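Local structure of phosphate-binding protein PstS 2 (Streptococcus pneumoniae, 4H1X) at residues G74-S79 against A233-N238; E99-R104 against V245-L250; Q119-F124 against G156-V161; S123-K128 against D225-D230. The protein probably binds phosphate as the solute-binding subunit of the PstSACB ABC transporter and hands it on for import. One frame throughout, in Å; residues are numbered along the deposited sequence. Where two conformers were deposited one is given.

Interaction 1: residues G74-S79 against A233-N238; sequences GSLTKS and AVVVNN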
loop_
_atom_site.group_PDB
_atom_site.type_symbol
_atom_site.label_atom_id
_atom_site.label_comp_id
_atom_site.label_asym_id
_atom_site.label_seq_id
_atom_site.Cartn_x
_atom_site.Cartn_y
_atom_site.Cartn_z
ATOM N N GLY A 74 6.404 -2.628 6.255
ATOM C CA GLY A 74 6.754 -4.024 6.518
ATOM C C GLY A 74 8.144 -4.430 6.056
ATOM O O GLY A 74 8.660 -5.474 6.477
ATOM N N SER A 75 8.755 -3.620 5.185
ATOM C CA SER A 75 10.086 -3.871 4.641
ATOM C C SER A 75 11.212 -3.165 5.407
ATOM O O SER A 75 12.372 -3.310 5.019
ATOM C CB SER A 75 10.136 -3.452 3.178
ATOM O OG SER A 75 9.223 -4.213 2.400
ATOM N N LEU A 76 10.882 -2.407 6.474
ATOM C CA LEU A 76 11.876 -1.683 7.286
ATOM C C LEU A 76 12.836 -2.659 7.952
ATOM O O LEU A 76 12.405 -3.717 8.430
ATOM C CB LEU A 76 11.163 -0.826 8.352
ATOM C CG LEU A 76 12.028 -0.018 9.320
ATOM C CD1 LEU A 76 12.894 0.999 8.575
ATOM C CD2 LEU A 76 11.152 0.663 10.351
ATOM N N THR A 77 14.143 -2.341 7.907
ATOM C CA THR A 77 15.198 -3.127 8.555
ATOM C C THR A 77 16.080 -2.211 9.383
ATOM O O THR A 77 16.030 -0.989 9.207
ATOM C CB THR A 77 16.079 -3.908 7.546
ATOM O OG1 THR A 77 16.966 -3.007 6.877
ATOM C CG2 THR A 77 15.292 -4.755 6.566
ATOM N N LYS A 78 16.958 -2.811 10.222
ATOM C CA LYS A 78 17.942 -2.100 11.053
ATOM C C LYS A 78 19.042 -1.383 10.214
ATOM O O LYS A 78 19.805 -0.612 10.792
ATOM C CB LYS A 78 18.615 -3.087 12.030
ATOM C CG LYS A 78 19.449 -4.163 11.327
ATOM C CD LYS A 78 20.220 -5.063 12.273
ATOM C CE LYS A 78 20.701 -6.310 11.564
ATOM N NZ LYS A 78 21.759 -6.024 10.552
ATOM N N SER A 79 19.128 -1.654 8.883
ATOM C CA SER A 79 20.146 -1.075 8.000
ATOM C C SER A 79 19.849 0.395 7.660
ATOM O O SER A 79 20.707 1.094 7.108
ATOM C CB SER A 79 20.263 -1.898 6.724
ATOM O OG SER A 79 20.744 -3.198 7.026
ATOM N N ALA A 233 7.126 4.004 5.414
ATOM C CA ALA A 233 8.189 4.522 6.272
ATOM C C ALA A 233 9.074 5.435 5.448
ATOM O O ALA A 233 9.427 5.089 4.303
ATOM C CB ALA A 233 9.022 3.369 6.842
ATOM N N VAL A 234 9.430 6.573 6.016
ATOM C CA VAL A 234 10.386 7.517 5.426
ATOM C C VAL A 234 11.698 7.189 6.085
ATOM O O VAL A 234 11.802 7.270 7.323
ATOM C CB VAL A 234 9.968 8.993 5.607
ATOM C CG1 VAL A 234 11.040 9.913 5.029
ATOM C CG2 VAL A 234 8.624 9.258 4.941
ATOM N N VAL A 235 12.683 6.791 5.296
ATOM C CA VAL A 235 13.912 6.269 5.861
ATOM C C VAL A 235 15.136 7.117 5.481
ATOM O O VAL A 235 15.235 7.635 4.362
ATOM C CB VAL A 235 14.128 4.773 5.463
ATOM C CG1 VAL A 235 13.118 3.858 6.167
ATOM C CG2 VAL A 235 14.078 4.556 3.936
ATOM N N VAL A 236 16.059 7.215 6.426
ATOM C CA VAL A 236 17.330 7.922 6.309
ATOM C C VAL A 236 18.465 6.963 6.701
ATOM O O VAL A 236 18.212 5.871 7.213
ATOM C CB VAL A 236 17.365 9.226 7.167
ATOM C CG1 VAL A 236 16.299 10.223 6.712
ATOM C CG2 VAL A 236 17.246 8.922 8.667
ATOM N N ASN A 237 19.706 7.380 6.458
ATOM C CA ASN A 237 20.862 6.585 6.825
ATOM C C ASN A 237 20.991 6.576 8.349
ATOM O O ASN A 237 20.611 7.551 8.994
ATOM C CB ASN A 237 22.103 7.187 6.175
ATOM C CG ASN A 237 23.315 6.306 6.280
ATOM O OD1 ASN A 237 24.027 6.306 7.281
ATOM N ND2 ASN A 237 23.585 5.555 5.230
ATOM N N ASN A 238 21.474 5.479 8.923
ATOM C CA ASN A 238 21.679 5.374 10.382
ATOM C C ASN A 238 22.635 6.461 10.935
ATOM O O ASN A 238 22.542 6.807 12.111
ATOM C CB ASN A 238 22.197 3.985 10.739
ATOM C CG ASN A 238 21.104 2.980 10.871
ATOM O OD1 ASN A 238 20.052 3.256 11.472
ATOM N ND2 ASN A 238 21.329 1.795 10.313
HETATM O O HOH W 1 22.183 3.367 7.195
#
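Leu76 and Val235 run alongside each other, pointing opposite ways. They meet by single methyls, with Leu76 CD1 3.7 Å from Val235 CG1. Leu76 CG stands opposite its own backbone N (chi1 179°), which carries the isobutyl group across to the strand. Val235 also packs on Val61 of helix 54-63, so the Leu76 methyl meets an already buried valine. Asn238, just past strand 223-236, makes the polar half of the contact. Its CB points toward the loop, and Asn238 ND2 donates to Lys78 O at 2.9 Å. The bond is fairly straight (160°), and the acceptor lies only 12° out of the amide plane. Ser79 O is near the same nitrogen, but the angle is too poor for a bond. Instead Ser79 O takes a hydrogen from a water at 2.7 Å. That water accepts from Asn238 N at 2.8 Å, so it bridges the two backbones. Within the loop between strands 67-72 and 81-85, Thr77 OG1 accepts from Ser79 N, an ST turn. The polar contacts use loop carbonyls rather than loop side chains: one direct bond and one water bridge join this surface loop to 233-238.

Interaction 2: residues E99-R104 against V245-L250; sequences EYPLQR and VSMAEL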
loop_
_atom_site.group_PDB
_atom_site.type_symbol
_atom_site.label_atom_id
_atom_site.label_comp_id
_atom_site.label_asym_id
_atom_site.label_seq_id
_atom_site.Cartn_x
_atom_site.Cartn_y
_atom_site.Cartn_z
ATOM N N GLU A 99 -2.807 7.299 14.227
ATOM C CA GLU A 99 -1.876 8.370 14.609
ATOM C C GLU A 99 -0.827 8.600 13.524
ATOM O O GLU A 99 -0.398 9.738 13.308
ATOM C CB GLU A 99 -1.146 8.021 15.902
ATOM C CG GLU A 99 -1.895 8.257 17.198
ATOM C CD GLU A 99 -0.950 8.018 18.359
ATOM O OE1 GLU A 99 -0.860 6.855 18.816
ATOM O OE2 GLU A 99 -0.201 8.958 18.715
ATOM N N TYR A 100 -0.368 7.511 12.891
ATOM C CA TYR A 100 0.660 7.579 11.848
ATOM C C TYR A 100 -0.018 7.883 10.497
ATOM O O TYR A 100 -0.841 7.101 10.036
ATOM C CB TYR A 100 1.492 6.291 11.830
ATOM C CG TYR A 100 2.665 6.408 10.895
ATOM C CD1 TYR A 100 3.801 7.126 11.259
ATOM C CD2 TYR A 100 2.630 5.831 9.627
ATOM C CE1 TYR A 100 4.884 7.255 10.391
ATOM C CE2 TYR A 100 3.715 5.928 8.761
ATOM C CZ TYR A 100 4.837 6.651 9.141
ATOM O OH TYR A 100 5.908 6.737 8.281
ATOM N N PRO A 101 0.276 9.047 9.879
ATOM C CA PRO A 101 -0.487 9.476 8.691
ATOM C C PRO A 101 -0.105 8.889 7.324
ATOM O O PRO A 101 -0.961 8.909 6.429
ATOM C CB PRO A 101 -0.279 10.992 8.687
ATOM C CG PRO A 101 1.061 11.178 9.279
ATOM C CD PRO A 101 1.230 10.095 10.312
ATOM N N LEU A 102 1.131 8.391 7.147
ATOM C CA LEU A 102 1.551 7.822 5.858
ATOM C C LEU A 102 1.122 6.380 5.780
ATOM O O LEU A 102 1.881 5.459 6.108
ATOM C CB LEU A 102 3.057 7.937 5.626
ATOM C CG LEU A 102 3.669 9.318 5.742
ATOM C CD1 LEU A 102 5.162 9.203 5.781
ATOM C CD2 LEU A 102 3.237 10.211 4.596
ATOM N N GLN A 103 -0.132 6.186 5.408
ATOM C CA GLN A 103 -0.712 4.850 5.299
ATOM C C GLN A 103 -1.871 4.899 4.346
ATOM O O GLN A 103 -2.457 5.970 4.088
ATOM C CB GLN A 103 -1.187 4.339 6.679
ATOM C CG GLN A 103 -2.284 5.219 7.313
ATOM C CD GLN A 103 -2.953 4.547 8.474
ATOM O OE1 GLN A 103 -3.769 3.622 8.314
ATOM N NE2 GLN A 103 -2.590 4.967 9.671
ATOM N N ARG A 104 -2.202 3.729 3.813
ATOM C CA ARG A 104 -3.325 3.597 2.912
ATOM C C ARG A 104 -3.952 2.233 3.110
ATOM O O ARG A 104 -3.248 1.263 3.439
ATOM C CB ARG A 104 -2.892 3.787 1.444
ATOM C CG ARG A 104 -1.758 2.847 1.041
ATOM C CD ARG A 104 -1.496 2.838 -0.434
ATOM N NE ARG A 104 -0.344 1.993 -0.738
ATOM C CZ ARG A 104 0.018 1.639 -1.960
ATOM N NH1 ARG A 104 -0.680 2.050 -3.013
ATOM N NH2 ARG A 104 1.061 0.846 -2.143
ATOM N N VAL A 245 10.391 14.557 11.193
ATOM C CA VAL A 245 10.025 15.596 10.233
ATOM C C VAL A 245 8.556 15.870 10.357
ATOM O O VAL A 245 7.782 14.955 10.630
ATOM C CB VAL A 245 10.406 15.283 8.748
ATOM C CG1 VAL A 245 11.901 15.460 8.511
ATOM C CG2 VAL A 245 9.937 13.895 8.309
ATOM N N SER A 246 8.150 17.120 10.122
ATOM C CA SER A 246 6.728 17.429 10.032
ATOM C C SER A 246 6.236 17.004 8.638
ATOM O O SER A 246 7.071 16.781 7.746
ATOM C CB SER A 246 6.503 18.931 10.232
ATOM O OG SER A 246 7.175 19.694 9.234
HETATM N N MSE A 247 4.904 16.926 8.428
HETATM C CA MSE A 247 4.362 16.600 7.107
HETATM C C MSE A 247 4.736 17.717 6.121
HETATM O O MSE A 247 5.019 17.416 4.973
HETATM C CB MSE A 247 2.842 16.367 7.138
HETATM C CG MSE A 247 2.433 14.989 7.670
HETATM SE SE MSE A 247 2.548 13.475 6.417
HETATM C CE MSE A 247 1.167 14.018 5.112
ATOM N N ALA A 248 4.804 18.998 6.582
ATOM C CA ALA A 248 5.214 20.136 5.742
ATOM C C ALA A 248 6.640 19.956 5.268
ATOM O O ALA A 248 6.910 20.109 4.074
ATOM C CB ALA A 248 5.100 21.447 6.510
ATOM N N GLU A 249 7.554 19.625 6.208
ATOM C CA GLU A 249 8.960 19.403 5.897
ATOM C C GLU A 249 9.085 18.245 4.944
ATOM O O GLU A 249 9.847 18.347 3.993
ATOM C CB GLU A 249 9.772 19.102 7.154
ATOM C CG GLU A 249 10.241 20.332 7.902
ATOM C CD GLU A 249 10.959 20.043 9.205
ATOM O OE1 GLU A 249 10.681 18.996 9.836
ATOM O OE2 GLU A 249 11.795 20.883 9.603
ATOM N N LEU A 250 8.316 17.155 5.189
ATOM C CA LEU A 250 8.346 15.962 4.348
ATOM C C LEU A 250 8.051 16.312 2.892
ATOM O O LEU A 250 8.816 15.925 1.999
ATOM C CB LEU A 250 7.348 14.888 4.849
ATOM C CG LEU A 250 7.437 13.522 4.151
ATOM C CD1 LEU A 250 8.873 12.941 4.228
ATOM C CD2 LEU A 250 6.428 12.553 4.740
#
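No flat group meets another across this contact. Pro101 brings a puckered ring, and Pro101 CG lies 4.0 Å from the SE atom of selenomethionine Met247. The amide of Gln103 is an internal tie of 99-104: Gln103 NE2 donates to Tyr100 O at 2.8 Å. That bond is nearly straight (175°), and the acceptor lies in the amide plane, 3° out of it. Leu102 is the centre of an inverse gamma turn. Leu102 CD1 meets Leu250 CD2 tip to tip at 3.7 Å. Leu102 CD2 lies 3.8 Å from Met247 SE and also nears Leu250 CD2. Met247 bends at chi2 (-80°) and again at chi3, and this brings SE against both Pro101 CG and Leu102 CD2. Leu102 and Met247 were each modelled in two conformers, so their distances hold for one of them. Across the way, Ser246 and Glu249 form a capping box: Glu249 N donates to Ser246 OG at 3.1 Å, and Ser246 N to Glu249 OE1. Helix 247-254 packs on the turn that leads into strand 103-110. Ile85 of strand 81-85 touches Pro101, Leu102 and Met247, and Thr30 of helix 21-30 touches both leucines.

Interaction 3: residues Q119-F124 against G156-V161; sequences QDFISF and GKLSVV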
loop_
_atom_site.group_PDB
_atom_site.type_symbol
_atom_site.label_atom_id
_atom_site.label_comp_id
_atom_site.label_asym_id
_atom_site.label_seq_id
_atom_site.Cartn_x
_atom_site.Cartn_y
_atom_site.Cartn_z
ATOM N N GLN A 119 -17.892 -15.225 -2.394
ATOM C CA GLN A 119 -18.222 -15.089 -0.958
ATOM C C GLN A 119 -17.395 -16.068 -0.097
ATOM O O GLN A 119 -16.933 -15.693 0.984
ATOM C CB GLN A 119 -19.724 -15.336 -0.728
ATOM C CG GLN A 119 -20.598 -14.208 -1.314
ATOM C CD GLN A 119 -22.067 -14.489 -1.145
ATOM O OE1 GLN A 119 -22.838 -14.586 -2.125
ATOM N NE2 GLN A 119 -22.474 -14.689 0.082
ATOM N N ASP A 120 -17.159 -17.299 -0.599
ATOM C CA ASP A 120 -16.341 -18.271 0.144
ATOM C C ASP A 120 -14.880 -17.773 0.216
ATOM O O ASP A 120 -14.224 -17.906 1.253
ATOM C CB ASP A 120 -16.416 -19.657 -0.498
ATOM C CG ASP A 120 -15.736 -20.717 0.350
ATOM O OD1 ASP A 120 -16.257 -21.023 1.445
ATOM O OD2 ASP A 120 -14.614 -21.126 -0.005
ATOM N N PHE A 121 -14.387 -17.195 -0.887
ATOM C CA PHE A 121 -13.029 -16.633 -0.923
ATOM C C PHE A 121 -12.915 -15.453 0.083
ATOM O O PHE A 121 -11.928 -15.388 0.826
ATOM C CB PHE A 121 -12.653 -16.199 -2.340
ATOM C CG PHE A 121 -11.239 -15.672 -2.493
ATOM C CD1 PHE A 121 -10.160 -16.344 -1.923
ATOM C CD2 PHE A 121 -10.989 -14.506 -3.199
ATOM C CE1 PHE A 121 -8.846 -15.873 -2.101
ATOM C CE2 PHE A 121 -9.676 -14.040 -3.374
ATOM C CZ PHE A 121 -8.622 -14.710 -2.796
ATOM N N ILE A 122 -13.939 -14.562 0.152
ATOM C CA ILE A 122 -13.992 -13.436 1.108
ATOM C C ILE A 122 -13.944 -13.993 2.537
ATOM O O ILE A 122 -13.259 -13.445 3.398
ATOM C CB ILE A 122 -15.265 -12.542 0.880
ATOM C CG1 ILE A 122 -15.279 -11.844 -0.501
ATOM C CG2 ILE A 122 -15.519 -11.546 2.026
ATOM C CD1 ILE A 122 -14.089 -11.063 -0.890
ATOM N N SER A 123 -14.701 -15.095 2.791
ATOM C CA SER A 123 -14.736 -15.731 4.120
ATOM C C SER A 123 -13.325 -16.197 4.494
ATOM O O SER A 123 -12.882 -16.009 5.628
ATOM C CB SER A 123 -15.733 -16.887 4.152
ATOM O OG SER A 123 -17.054 -16.419 3.919
ATOM N N PHE A 124 -12.605 -16.769 3.522
ATOM C CA PHE A 124 -11.215 -17.215 3.752
ATOM C C PHE A 124 -10.337 -16.010 4.100
ATOM O O PHE A 124 -9.558 -16.070 5.032
ATOM C CB PHE A 124 -10.663 -17.912 2.495
ATOM C CG PHE A 124 -9.205 -18.291 2.685
ATOM C CD1 PHE A 124 -8.853 -19.408 3.446
ATOM C CD2 PHE A 124 -8.186 -17.464 2.213
ATOM C CE1 PHE A 124 -7.518 -19.742 3.653
ATOM C CE2 PHE A 124 -6.842 -17.772 2.470
ATOM C CZ PHE A 124 -6.520 -18.911 3.186
ATOM N N GLY A 156 -14.716 -23.807 -9.593
ATOM C CA GLY A 156 -15.126 -22.641 -10.341
ATOM C C GLY A 156 -13.972 -21.692 -10.519
ATOM O O GLY A 156 -12.849 -21.989 -10.109
ATOM N N LYS A 157 -14.263 -20.552 -11.136
ATOM C CA LYS A 157 -13.258 -19.535 -11.426
ATOM C C LYS A 157 -13.643 -18.208 -10.793
ATOM O O LYS A 157 -14.820 -17.838 -10.774
ATOM C CB LYS A 157 -13.070 -19.369 -12.950
ATOM C CG LYS A 157 -11.969 -18.371 -13.359
ATOM C CD LYS A 157 -12.143 -17.850 -14.782
ATOM C CE LYS A 157 -12.034 -16.339 -14.870
ATOM N NZ LYS A 157 -13.358 -15.671 -14.701
ATOM N N LEU A 158 -12.628 -17.479 -10.316
ATOM C CA LEU A 158 -12.781 -16.159 -9.755
ATOM C C LEU A 158 -11.910 -15.204 -10.512
ATOM O O LEU A 158 -10.763 -15.546 -10.865
ATOM C CB LEU A 158 -12.394 -16.106 -8.275
ATOM C CG LEU A 158 -13.445 -16.570 -7.303
ATOM C CD1 LEU A 158 -12.874 -16.593 -5.905
ATOM C CD2 LEU A 158 -14.679 -15.672 -7.364
ATOM N N SER A 159 -12.446 -14.013 -10.772
ATOM C CA SER A 159 -11.681 -12.947 -11.420
ATOM C C SER A 159 -11.542 -11.813 -10.425
ATOM O O SER A 159 -12.555 -11.275 -9.943
ATOM C CB SER A 159 -12.360 -12.481 -12.704
ATOM O OG SER A 159 -11.626 -11.397 -13.254
ATOM N N VAL A 160 -10.300 -11.471 -10.088
ATOM C CA VAL A 160 -9.991 -10.407 -9.120
ATOM C C VAL A 160 -9.211 -9.336 -9.886
ATOM O O VAL A 160 -8.201 -9.651 -10.517
ATOM C CB VAL A 160 -9.250 -10.929 -7.855
ATOM C CG1 VAL A 160 -9.073 -9.791 -6.855
ATOM C CG2 VAL A 160 -10.012 -12.092 -7.196
ATOM N N VAL A 161 -9.723 -8.097 -9.927
ATOM C CA VAL A 161 -9.138 -7.067 -10.778
ATOM C C VAL A 161 -8.884 -5.767 -10.053
ATOM O O VAL A 161 -9.748 -5.340 -9.290
ATOM C CB VAL A 161 -10.126 -6.796 -11.963
ATOM C CG1 VAL A 161 -9.648 -5.644 -12.851
ATOM C CG2 VAL A 161 -10.388 -8.073 -12.792
#
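On the helix that presents Phe121 to Leu158 and Val160, Gln119 O is gripped by two donors of one residue. Ser123 N reaches Gln119 O at 2.9 Å in the normal helical bond. Ser123 OG reaches Gln119 O at 3.0 Å from the opposite face of the carbonyl plane, though this rests on one of two modelled conformers. The contact itself is apolar. Phe121 CG stands opposite the backbone N (chi1 -177°), which swings the ring off helix 116-126 toward strand 155-162. Leu158 comes up against the root of the ring: Leu158 CD1 is 3.6 Å from Phe121 CB and 3.9 Å from Phe121 CG. Farther out, Phe121 CE2 lies 4.3 Å from Val160 CG2, a looser touch. Leu158 and Val160 are two apart on the strand, so both point to the same face of the sheet, and the helix lies over that face. Tyr177 meets the Phe121 ring edge-to-face, and Met170 of helix 164-180 touches both Phe121 and Val160. Asp120, the residue before Phe121, accepts from the hydroxyls of Tyr177 and Tyr149. With no polar bond between the segments, the contact is consistent with a helix covering a sheet in one lobe of a periplasmic binding protein.

Interaction 4: residues S123-K128 against D225-D230; sequences SFIHSK and DAIALD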
loop_
_atom_site.group_PDB
_atom_site.type_symbol
_atom_site.label_atom_id
_atom_site.label_comp_id
_atom_site.label_asym_id
_atom_site.label_seq_id
_atom_site.Cartn_x
_atom_site.Cartn_y
_atom_site.Cartn_z
ATOM N N SER A 123 -14.701 -15.095 2.791
ATOM C CA SER A 123 -14.736 -15.731 4.120
ATOM C C SER A 123 -13.325 -16.197 4.494
ATOM O O SER A 123 -12.882 -16.009 5.628
ATOM C CB SER A 123 -15.733 -16.887 4.152
ATOM O OG SER A 123 -17.054 -16.419 3.919
ATOM N N PHE A 124 -12.605 -16.769 3.522
ATOM C CA PHE A 124 -11.215 -17.215 3.752
ATOM C C PHE A 124 -10.337 -16.010 4.100
ATOM O O PHE A 124 -9.558 -16.070 5.032
ATOM C CB PHE A 124 -10.663 -17.912 2.495
ATOM C CG PHE A 124 -9.205 -18.291 2.685
ATOM C CD1 PHE A 124 -8.853 -19.408 3.446
ATOM C CD2 PHE A 124 -8.186 -17.464 2.213
ATOM C CE1 PHE A 124 -7.518 -19.742 3.653
ATOM C CE2 PHE A 124 -6.842 -17.772 2.470
ATOM C CZ PHE A 124 -6.520 -18.911 3.186
ATOM N N ILE A 125 -10.458 -14.920 3.342
ATOM C CA ILE A 125 -9.671 -13.707 3.598
ATOM C C ILE A 125 -9.957 -13.165 5.019
ATOM O O ILE A 125 -9.030 -12.704 5.704
ATOM C CB ILE A 125 -9.965 -12.643 2.530
ATOM C CG1 ILE A 125 -9.426 -13.077 1.137
ATOM C CG2 ILE A 125 -9.353 -11.273 2.953
ATOM C CD1 ILE A 125 -9.916 -12.139 -0.068
ATOM N N HIS A 126 -11.210 -13.256 5.459
ATOM C CA HIS A 126 -11.639 -12.786 6.788
ATOM C C HIS A 126 -11.210 -13.719 7.915
ATOM O O HIS A 126 -11.147 -13.287 9.062
ATOM C CB HIS A 126 -13.171 -12.603 6.809
ATOM C CG HIS A 126 -13.604 -11.365 6.090
ATOM N ND1 HIS A 126 -14.910 -11.192 5.654
ATOM C CD2 HIS A 126 -12.876 -10.283 5.726
ATOM C CE1 HIS A 126 -14.946 -9.988 5.104
ATOM N NE2 HIS A 126 -13.743 -9.411 5.116
ATOM N N SER A 127 -10.899 -14.971 7.602
ATOM C CA SER A 127 -10.581 -15.991 8.612
ATOM C C SER A 127 -9.255 -15.757 9.331
ATOM O O SER A 127 -8.422 -14.974 8.862
ATOM C CB SER A 127 -10.536 -17.368 7.964
ATOM O OG SER A 127 -9.374 -17.540 7.171
ATOM N N LYS A 128 -9.024 -16.530 10.417
ATOM C CA LYS A 128 -7.757 -16.500 11.162
ATOM C C LYS A 128 -6.602 -16.844 10.196
ATOM O O LYS A 128 -5.579 -16.168 10.221
ATOM C CB LYS A 128 -7.821 -17.485 12.354
ATOM C CG LYS A 128 -6.655 -17.341 13.336
ATOM C CD LYS A 128 -6.886 -18.184 14.587
ATOM C CE LYS A 128 -5.996 -17.773 15.737
ATOM N NZ LYS A 128 -6.376 -18.477 16.995
ATOM N N ASP A 225 -14.048 -3.340 1.825
ATOM C CA ASP A 225 -13.533 -3.930 3.042
ATOM C C ASP A 225 -12.004 -3.850 3.047
ATOM O O ASP A 225 -11.368 -4.280 2.082
ATOM C CB ASP A 225 -14.009 -5.387 3.062
ATOM C CG ASP A 225 -13.408 -6.240 4.141
ATOM O OD1 ASP A 225 -13.577 -5.893 5.333
ATOM O OD2 ASP A 225 -12.791 -7.273 3.798
ATOM N N ALA A 226 -11.413 -3.293 4.118
ATOM C CA ALA A 226 -9.943 -3.195 4.176
ATOM C C ALA A 226 -9.348 -4.521 4.660
ATOM O O ALA A 226 -9.520 -4.889 5.826
ATOM C CB ALA A 226 -9.515 -2.044 5.079
ATOM N N ILE A 227 -8.659 -5.237 3.766
ATOM C CA ILE A 227 -8.025 -6.526 4.077
ATOM C C ILE A 227 -6.634 -6.299 4.690
ATOM O O ILE A 227 -6.073 -7.205 5.283
ATOM C CB ILE A 227 -7.958 -7.469 2.851
ATOM C CG1 ILE A 227 -7.067 -6.913 1.721
ATOM C CG2 ILE A 227 -9.359 -7.818 2.372
ATOM C CD1 ILE A 227 -6.632 -7.956 0.590
ATOM N N ALA A 228 -6.083 -5.102 4.542
ATOM C CA ALA A 228 -4.768 -4.764 5.082
ATOM C C ALA A 228 -4.571 -3.269 5.108
ATOM O O ALA A 228 -5.204 -2.539 4.326
ATOM C CB ALA A 228 -3.663 -5.392 4.227
ATOM N N LEU A 229 -3.654 -2.821 5.970
ATOM C CA LEU A 229 -3.200 -1.435 6.014
ATOM C C LEU A 229 -1.754 -1.443 5.612
ATOM O O LEU A 229 -0.966 -2.276 6.088
ATOM C CB LEU A 229 -3.397 -0.772 7.386
ATOM C CG LEU A 229 -4.828 -0.702 7.917
ATOM C CD1 LEU A 229 -4.835 -0.036 9.280
ATOM C CD2 LEU A 229 -5.741 0.046 6.961
ATOM N N ASP A 230 -1.420 -0.581 4.669
ATOM C CA ASP A 230 -0.069 -0.501 4.164
ATOM C C ASP A 230 0.528 0.807 4.615
ATOM O O ASP A 230 0.120 1.856 4.126
ATOM C CB ASP A 230 -0.068 -0.621 2.628
ATOM C CG ASP A 230 1.306 -0.464 1.999
ATOM O OD1 ASP A 230 2.268 -1.132 2.478
ATOM O OD2 ASP A 230 1.433 0.346 1.055
#
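Ile125 and Ile227 press their CG2 methyls together at 3.5 Å, and their side chains cross at a slant. Ile227 holds CG1 between its backbone N and carbonyl carbon (chi1 64°), and this leaves CG2 turned to the helix. Met170 and Leu173 of helix 164-180 also touch Ile227. His126 is the third main residue. Its side chain starts off to one side of the strand, but the ring swings back and His126 NE2 donates to Asp225 OD2 at 2.7 Å (161°). The oxygen lies near the ring plane. Seen from the acid, the nitrogen comes from above the carboxylate plane, and the two planes are perpendicular. Here strand 223-236 turns a corner at Ile227. Ile227 and Ala228 both face Phe106 of strand 103-110, which makes a classic beta bulge. The isoleucine pair and the His-carboxylate bond thus join the C-terminal end of helix 116-126 to the strand just before and at the bend. Phe124 O closes the helix end by accepting two bonds, from Ser127 N at 3.1 Å and from Ser127 OG at 2.6 Å.

How the interactions relate
Interactions 1 and 2 lie in one lobe of the molecule, and interactions 3 and 4 in the other. The first two have centres 15 Å apart and touch: Val234 CG2 packs on Leu102 CD1 at 3.6 Å. Interactions 3 and 4 share Ser123 and Phe124 of helix 116-126, with centres 13 Å apart. Strands 103-110 and 223-236 run side by side from lobe to lobe. There Arg104 of interaction 2 and Asp230 of interaction 4 form a salt bridge, NE to OD2 at 3.0 Å. Interactions 1 and 3 are far apart, about 20 Å between nearest atoms. In this family phosphate is expected to bind in the cleft between the lobes.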